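Local coordinates for protein arabinogalactan endo-1,4-beta-galactosidase (Ignisphaera aggregans, PDB 7OSK) that probably hydrolyses the beta-1,4-galactan backbone of arabinogalactans from within the chain, using this glycoside hydrolase family 53 catalytic domain of a longer archaeal protein, at residues D239-F244 and R278-R283. Residues are numbered along the deposited sequence; the frame is centred on the assembly and turned at random.
Sequences DFYINF and RTLVQR
Ile-242 meets Arg-283 and Thr-279 where segments 239-244 and 278-283, of helices 238-250 and 270-283, run roughly parallel with axes 10.6 Å apart and a crossing angle of -29°. Ile-242 carries most of the contact on its side and meets its two partners with different branches. Its CG2, set opposite the backbone N, lies over one face of the Arg-283 guanidinium, displaced to its NE side, 3.3 Å from NE. Arg-283 gets there by an extended chain from CG to NE (chi3 -170°), which crosses Ile-242 nearly at right angles and lets CD pass 3.9 Å from CG1. The charged end is thus laid over an aliphatic branch while NH2 keeps a salt bridge to Asp-246, one turn further along the partner helix. On its other branch, Ile-242 CD1 reaches Thr-279 CG2 at 4.0 Å; the Thr-279 hydroxyl turns back to Asn-275 O in its own helix. Deeper in, Leu-280 CD1 packs on Tyr-241 CB at 4.3 Å, and the two residues also touch Ile-258 and Ile-260, respectively, on strand 257-261. This gradation from exposed Arg-283 to buried Tyr-241 and Leu-280 illustrates how neighbouring outer helices, following strands 228-234 and 257-261, pack around a (beta/alpha)8 TIM barrel.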
loop_
_atom_site.group_PDB
_atom_site.type_symbol
_atom_site.label_atom_id
_atom_site.label_comp_id
_atom_site.label_asym_id
_atom_site.label_seq_id
_atom_site.Cartn_x
_atom_site.Cartn_y
_atom_site.Cartn_z
ATOM N N ASP A 239 -19.687 1.418 -9.615
ATOM C CA ASP A 239 -20.419 0.410 -10.374
ATOM C C ASP A 239 -19.530 -0.784 -10.721
ATOM O O ASP A 239 -20.026 -1.892 -10.925
ATOM C CB ASP A 239 -21.009 1.015 -11.652
ATOM C CG ASP A 239 -19.968 1.711 -12.505
ATOM O OD1 ASP A 239 -19.015 2.284 -11.936
ATOM O OD2 ASP A 239 -20.103 1.686 -13.746
ATOM N N PHE A 240 -18.221 -0.561 -10.785
ATOM C CA PHE A 240 -17.281 -1.648 -11.048
ATOM C C PHE A 240 -17.045 -2.479 -9.793
ATOM O O PHE A 240 -16.981 -3.706 -9.861
ATOM C CB PHE A 240 -15.948 -1.108 -11.569
ATOM C CG PHE A 240 -14.855 -2.139 -11.597
ATOM C CD1 PHE A 240 -14.745 -3.025 -12.658
ATOM C CD2 PHE A 240 -13.941 -2.225 -10.560
ATOM C CE1 PHE A 240 -13.742 -3.977 -12.684
ATOM C CE2 PHE A 240 -12.938 -3.175 -10.578
ATOM C CZ PHE A 240 -12.837 -4.053 -11.641
ATOM N N TYR A 241 -16.908 -1.804 -8.653
ATOM C CA TYR A 241 -16.727 -2.487 -7.376
ATOM C C TYR A 241 -17.889 -3.440 -7.119
ATOM O O TYR A 241 -17.689 -4.579 -6.691
ATOM C CB TYR A 241 -16.613 -1.478 -6.232
ATOM C CG TYR A 241 -15.222 -0.919 -6.022
ATOM C CD1 TYR A 241 -14.636 -0.080 -6.964
ATOM C CD2 TYR A 241 -14.500 -1.216 -4.872
ATOM C CE1 TYR A 241 -13.367 0.439 -6.772
ATOM C CE2 TYR A 241 -13.229 -0.700 -4.670
ATOM C CZ TYR A 241 -12.668 0.126 -5.623
ATOM O OH TYR A 241 -11.406 0.643 -5.430
ATOM N N ILE A 242 -19.101 -2.967 -7.388
ATOM C CA ILE A 242 -20.295 -3.788 -7.237
ATOM C C ILE A 242 -20.183 -5.061 -8.067
ATOM O O ILE A 242 -20.326 -6.163 -7.544
ATOM C CB ILE A 242 -21.567 -3.020 -7.654
ATOM C CG1 ILE A 242 -21.821 -1.864 -6.682
ATOM C CG2 ILE A 242 -22.774 -3.959 -7.690
ATOM C CD1 ILE A 242 -22.951 -0.940 -7.098
ATOM N N ASN A 243 -19.932 -4.899 -9.361
ATOM C CA ASN A 243 -19.864 -6.028 -10.279
ATOM C C ASN A 243 -18.752 -7.002 -9.914
ATOM O O ASN A 243 -18.920 -8.217 -10.016
ATOM C CB ASN A 243 -19.659 -5.534 -11.714
ATOM C CG ASN A 243 -20.822 -4.697 -12.219
ATOM O OD1 ASN A 243 -21.974 -4.927 -11.854
ATOM N ND2 ASN A 243 -20.521 -3.720 -13.069
ATOM N N PHE A 244 -17.618 -6.461 -9.483
ATOM C CA PHE A 244 -16.444 -7.273 -9.191
ATOM C C PHE A 244 -16.576 -8.019 -7.864
ATOM O O PHE A 244 -16.274 -9.210 -7.783
ATOM C CB PHE A 244 -15.189 -6.400 -9.168
ATOM C CG PHE A 244 -13.912 -7.179 -9.040
ATOM C CD1 PHE A 244 -13.394 -7.488 -7.792
ATOM C CD2 PHE A 244 -13.230 -7.603 -10.168
ATOM C CE1 PHE A 244 -12.219 -8.207 -7.672
ATOM C CE2 PHE A 244 -12.054 -8.322 -10.056
ATOM C CZ PHE A 244 -11.547 -8.624 -8.806
ATOM N N ARG A 278 -19.935 4.784 0.918
ATOM C CA ARG A 278 -21.306 4.553 1.365
ATOM C C ARG A 278 -21.971 3.420 0.581
ATOM O O ARG A 278 -22.893 2.772 1.074
ATOM C CB ARG A 278 -22.138 5.833 1.242
ATOM C CG ARG A 278 -22.499 6.224 -0.181
ATOM C CD ARG A 278 -23.380 7.461 -0.205
ATOM N NE ARG A 278 -22.620 8.693 0.010
ATOM C CZ ARG A 278 -22.443 9.286 1.188
ATOM N NH1 ARG A 278 -22.966 8.775 2.298
ATOM N NH2 ARG A 278 -21.736 10.407 1.254
ATOM N N THR A 279 -21.503 3.190 -0.640
ATOM C CA THR A 279 -22.038 2.119 -1.473
ATOM C C THR A 279 -21.544 0.760 -0.985
ATOM O O THR A 279 -22.230 -0.250 -1.134
ATOM C CB THR A 279 -21.641 2.303 -2.956
ATOM O OG1 THR A 279 -21.999 3.621 -3.390
ATOM C CG2 THR A 279 -22.339 1.274 -3.841
ATOM N N LEU A 280 -20.351 0.743 -0.399
ATOM C CA LEU A 280 -19.763 -0.491 0.117
ATOM C C LEU A 280 -20.318 -0.867 1.490
ATOM O O LEU A 280 -20.480 -2.049 1.794
ATOM C CB LEU A 280 -18.238 -0.364 0.196
ATOM C CG LEU A 280 -17.454 -0.941 -0.988
ATOM C CD1 LEU A 280 -17.929 -0.354 -2.306
ATOM C CD2 LEU A 280 -15.961 -0.704 -0.813
ATOM N N VAL A 281 -20.604 0.132 2.320
ATOM C CA VAL A 281 -21.085 -0.130 3.673
ATOM C C VAL A 281 -22.537 -0.602 3.668
ATOM O O VAL A 281 -22.978 -1.270 4.603
ATOM C CB VAL A 281 -20.968 1.118 4.581
ATOM C CG1 VAL A 281 -19.522 1.580 4.670
ATOM C CG2 VAL A 281 -21.863 2.238 4.081
ATOM N N GLN A 282 -23.277 -0.252 2.619
ATOM C CA GLN A 282 -24.677 -0.646 2.517
ATOM C C GLN A 282 -24.830 -1.983 1.801
ATOM O O GLN A 282 -25.724 -2.760 2.126
ATOM C CB GLN A 282 -25.497 0.422 1.786
ATOM C CG GLN A 282 -26.992 0.103 1.748
ATOM C CD GLN A 282 -27.797 1.112 0.960
ATOM O OE1 GLN A 282 -28.085 2.209 1.441
ATOM N NE2 GLN A 282 -28.173 0.742 -0.258
ATOM N N ARG A 283 -23.962 -2.249 0.830
ATOM C CA ARG A 283 -24.088 -3.452 0.010
ATOM C C ARG A 283 -23.319 -4.634 0.591
ATOM O O ARG A 283 -23.650 -5.787 0.314
ATOM C CB ARG A 283 -23.606 -3.178 -1.414
ATOM C CG ARG A 283 -24.011 -4.253 -2.404
ATOM C CD ARG A 283 -23.579 -3.906 -3.814
ATOM N NE ARG A 283 -24.158 -4.814 -4.802
ATOM C CZ ARG A 283 -25.313 -4.611 -5.432
ATOM N NH1 ARG A 283 -26.040 -3.528 -5.186
ATOM N NH2 ARG A 283 -25.746 -5.499 -6.316
#